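Local coordinates for glutamine cyclotransferase (Porphyromonas gingivalis W83, PDB 6QQL), which probably converts N-terminal glutamine of peptides into pyroglutamate, as a zinc-binding glutaminyl cyclase of the mammalian-like type II, at residues L86-I91 against F163-Y168. Sequence-based numbering, arbitrary orientation.
With ZN (zinc ion), chain C.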
ATOM      1  N   LEU A  86     -18.435   6.968   6.988  1.00 44.57           N
ATOM      2  CA  LEU A  86     -17.924   5.909   6.129  1.00 38.23           C
ATOM      3  C   LEU A  86     -17.940   4.555   6.820  1.00 44.98           C
ATOM      4  O   LEU A  86     -17.640   4.455   8.016  1.00 51.15           O
ATOM      5  CB  LEU A  86     -16.503   6.217   5.659  1.00 33.49           C
ATOM      6  CG  LEU A  86     -16.343   7.584   4.997  1.00 35.74           C
ATOM      7  CD1 LEU A  86     -14.868   7.930   4.812  1.00 38.14           C
ATOM      8  CD2 LEU A  86     -17.096   7.612   3.660  1.00 33.65           C
ATOM      9  N   PRO A  87     -18.346   3.530   6.089  1.00 45.02           N
ATOM     10  CA  PRO A  87     -18.182   2.148   6.556  1.00 40.13           C
ATOM     11  C   PRO A  87     -16.742   1.698   6.311  1.00 36.64           C
ATOM     12  O   PRO A  87     -16.392   1.081   5.296  1.00 38.53           O
ATOM     13  CB  PRO A  87     -19.184   1.383   5.693  1.00 36.58           C
ATOM     14  CG  PRO A  87     -19.166   2.128   4.394  1.00 37.65           C
ATOM     15  CD  PRO A  87     -18.926   3.586   4.736  1.00 42.67           C
ATOM     16  N   MET A  88     -15.854   2.074   7.228  1.00 27.43           N
ATOM     17  CA  MET A  88     -14.461   1.661   7.117  1.00 30.84           C
ATOM     18  C   MET A  88     -14.326   0.144   7.187  1.00 28.57           C
ATOM     19  O   MET A  88     -14.964  -0.517   8.013  1.00 27.76           O
ATOM     20  CB  MET A  88     -13.621   2.287   8.225  1.00 30.94           C
ATOM     21  CG  MET A  88     -12.175   1.846   8.154  1.00 29.07           C
ATOM     22  SD  MET A  88     -11.384   1.938   9.760  1.00 27.64           S
ATOM     23  CE  MET A  88     -12.058   0.494  10.591  1.00 34.03           C
ATOM     24  N   ARG A  89     -13.438  -0.405   6.347  1.00 18.42           N
ATOM     25  CA  ARG A  89     -13.209  -1.852   6.272  1.00 22.33           C
ATOM     26  C   ARG A  89     -11.713  -2.089   6.078  1.00 20.37           C
ATOM     27  O   ARG A  89     -11.211  -2.040   4.955  1.00 14.97           O
ATOM     28  CB  ARG A  89     -14.033  -2.482   5.157  1.00 15.51           C
ATOM     29  CG  ARG A  89     -14.036  -4.025   5.090  1.00 15.49           C
ATOM     30  CD  ARG A  89     -15.039  -4.465   4.018  1.00 19.42           C
ATOM     31  NE  ARG A  89     -15.052  -5.892   3.715  1.00 24.36           N
ATOM     32  CZ  ARG A  89     -15.536  -6.409   2.582  1.00 31.37           C
ATOM     33  NH1 ARG A  89     -16.031  -5.613   1.633  1.00 28.12           N
ATOM     34  NH2 ARG A  89     -15.498  -7.722   2.378  1.00 16.65           N
ATOM     35  N   ASN A  90     -10.999  -2.292   7.182  1.00 20.08           N
ATOM     36  CA  ASN A  90      -9.601  -2.702   7.139  1.00 22.59           C
ATOM     37  C   ASN A  90      -9.527  -4.217   7.032  1.00 22.48           C
ATOM     38  O   ASN A  90     -10.331  -4.931   7.639  1.00 24.02           O
ATOM     39  CB  ASN A  90      -8.836  -2.234   8.380  1.00 24.89           C
ATOM     40  CG  ASN A  90      -8.578  -0.733   8.388  1.00 28.67           C
ATOM     41  OD1 ASN A  90      -8.458  -0.101   7.334  1.00 36.27           O
ATOM     42  ND2 ASN A  90      -8.530  -0.150   9.587  1.00 14.45           N
ATOM     43  N   ILE A  91      -8.565  -4.703   6.249  1.00 18.02           N
ATOM     44  CA  ILE A  91      -8.433  -6.124   5.948  1.00 23.48           C
ATOM     45  C   ILE A  91      -7.069  -6.589   6.452  1.00 25.79           C
ATOM     46  O   ILE A  91      -6.030  -6.092   5.996  1.00 30.65           O
ATOM     47  CB  ILE A  91      -8.610  -6.403   4.444  1.00 23.30           C
ATOM     48  CG1 ILE A  91      -9.999  -5.920   3.998  1.00 19.38           C
ATOM     49  CG2 ILE A  91      -8.462  -7.906   4.149  1.00 16.22           C
ATOM     50  CD1 ILE A  91     -10.191  -5.745   2.508  1.00 17.17           C
ATOM     51  N   PHE A 163      -5.370  -1.134   4.428  1.00 26.22           N
ATOM     52  CA  PHE A 163      -6.143  -0.089   5.083  1.00 18.28           C
ATOM     53  C   PHE A 163      -7.197   0.437   4.121  1.00 19.46           C
ATOM     54  O   PHE A 163      -7.012   0.467   2.897  1.00 22.65           O
ATOM     55  CB  PHE A 163      -5.240   1.062   5.550  1.00 14.88           C
ATOM     56  CG  PHE A 163      -4.127   0.623   6.454  1.00 23.01           C
ATOM     57  CD1 PHE A 163      -4.378   0.233   7.760  1.00 27.22           C
ATOM     58  CD2 PHE A 163      -2.833   0.495   5.960  1.00 21.17           C
ATOM     59  CE1 PHE A 163      -3.336  -0.194   8.594  1.00 25.29           C
ATOM     60  CE2 PHE A 163      -1.796   0.057   6.774  1.00 18.82           C
ATOM     61  CZ  PHE A 163      -2.047  -0.298   8.092  1.00 21.86           C
ATOM     62  N   ASP A 164      -8.303   0.855   4.691  1.00 23.86           N
ATOM     63  CA  ASP A 164      -9.385   1.525   3.998  1.00 19.08           C
ATOM     64  C   ASP A 164      -9.336   3.014   4.322  1.00 26.57           C
ATOM     65  O   ASP A 164      -8.667   3.440   5.267  1.00 19.43           O
ATOM     66  CB  ASP A 164     -10.713   0.921   4.444  1.00 19.22           C
ATOM     67  CG  ASP A 164     -11.875   1.325   3.581  1.00 18.44           C
ATOM     68  OD1 ASP A 164     -11.672   1.920   2.505  1.00 17.94           O
ATOM     69  OD2 ASP A 164     -13.014   1.057   4.027  1.00 25.09           O
ATOM     70  N   THR A 165     -10.030   3.807   3.503  1.00 29.61           N
ATOM     71  CA  THR A 165     -10.308   5.212   3.806  1.00 26.51           C
ATOM     72  C   THR A 165      -9.027   5.982   4.103  1.00 31.74           C
ATOM     73  O   THR A 165      -8.944   6.763   5.058  1.00 21.16           O
ATOM     74  CB  THR A 165     -11.294   5.337   4.969  1.00 24.42           C
ATOM     75  OG1 THR A 165     -10.737   4.724   6.139  1.00 37.96           O
ATOM     76  CG2 THR A 165     -12.614   4.656   4.632  1.00 20.66           C
ATOM     77  N   GLU A 166      -8.001   5.726   3.296  1.00 44.19           N
ATOM     78  CA  GLU A 166      -6.788   6.531   3.381  1.00 52.78           C
ATOM     79  C   GLU A 166      -6.901   7.832   2.579  1.00 55.93           C
ATOM     80  O   GLU A 166      -6.313   8.845   2.985  1.00 55.82           O
ATOM     81  CB  GLU A 166      -5.578   5.710   2.918  1.00 46.05           C
ATOM     82  CG  GLU A 166      -4.258   6.480   2.876  1.00 39.81           C
ATOM     83  CD  GLU A 166      -4.031   7.169   1.552  1.00 34.39           C
ATOM     84  OE1 GLU A 166      -4.835   6.932   0.632  1.00 33.98           O
ATOM     85  OE2 GLU A 166      -3.059   7.947   1.424  1.00 37.62           O
ATOM     86  N   ASP A 167      -7.654   7.835   1.463  1.00 44.70           N
ATOM     87  CA  ASP A 167      -7.667   8.937   0.500  1.00 42.89           C
ATOM     88  C   ASP A 167      -8.959   9.765   0.516  1.00 45.22           C
ATOM     89  O   ASP A 167      -9.287  10.389  -0.501  1.00 51.64           O
ATOM     90  CB  ASP A 167      -7.429   8.406  -0.920  1.00 49.07           C
ATOM     91  CG  ASP A 167      -6.121   8.897  -1.550  1.00 56.59           C
ATOM     92  OD1 ASP A 167      -5.590   9.963  -1.173  1.00 60.04           O
ATOM     93  OD2 ASP A 167      -5.634   8.204  -2.458  1.00 68.47           O
ATOM     94  N   TYR A 168      -9.720   9.775   1.617  1.00 39.45           N
ATOM     95  CA  TYR A 168     -10.981  10.526   1.629  1.00 44.31           C
ATOM     96  C   TYR A 168     -10.842  11.956   2.131  1.00 48.73           C
ATOM     97  O   TYR A 168     -11.790  12.737   1.991  1.00 44.50           O
ATOM     98  CB  TYR A 168     -12.044   9.815   2.492  1.00 35.55           C
ATOM     99  CG  TYR A 168     -13.489  10.001   2.024  1.00 43.27           C
ATOM    100  CD1 TYR A 168     -14.035   9.186   1.023  1.00 53.50           C
ATOM    101  CD2 TYR A 168     -14.315  10.965   2.592  1.00 50.68           C
ATOM    102  CE1 TYR A 168     -15.361   9.335   0.597  1.00 51.08           C
ATOM    103  CE2 TYR A 168     -15.646  11.127   2.168  1.00 56.86           C
ATOM    104  CZ  TYR A 168     -16.157  10.309   1.174  1.00 59.52           C
ATOM    105  OH  TYR A 168     -17.464  10.472   0.765  1.00 67.21           O
TER
HETATM  106 ZN    ZN C 401      -4.456   9.322  -3.126  1.00 92.80          ZN
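Two hydrogen bonds join Arg89 and Asn90 to Asp164, and in both a side chain meets backbone. The amide N of Asp164 donates to OD1 of Asn90 at 2.8 Å. The bond is nearly straight, 163° at the hydrogen, and lies almost along the C=O axis of the side-chain amide. At the other end of that amide, ND2 is hydrogen-bonded to Gln74 OE1 and to Gly180 O, so the group is gripped at both ends and its rotation is fixed. In return, Asp164 OD2 accepts from Arg89 N, also at 2.8 Å, through its anti lone pair. The Asp164 carboxyl carbon is anti to its own backbone N (chi1 -167°), which carries OD2 out to the strand. Its OD1 is hydrogen-bonded to His53 NE2. Within the loop segment, the Thr165 hydroxyl OG1 donates to Asp164 O from above the carbonyl plane.

The fold is alpha/beta, with a mixed beta sheet, as in the M28 peptidase family. Strands 85-95 and 157-163 are antiparallel neighbours in this sheet. The second strand ends at Phe163, and the chain then turns off as a loop, which supplies one of the zinc ligands. The two side-chain bonds thus tie the start of this loop to strand 85-95, just past the end of the ladder. Three residues after Asp164, Asp167 binds zinc through both carboxylate oxygens, OD2 at 1.8 Å. Asp133 and His283 complete the site.

Van der Waals contacts lie nearer the start of the strand. Leu86 lies over one face of the Tyr168 ring as a CH-pi contact. Its CD1 sits 3.9 Å from the ring centroid, 19° off the normal, and CD2 lies near CZ, at the hydroxyl-bearing end of the ring. CD1 also meets Thr165 CG2 at 4.0 Å. Met88 crosses Thr165 at about a right angle, with CG 3.8 Å from OG1.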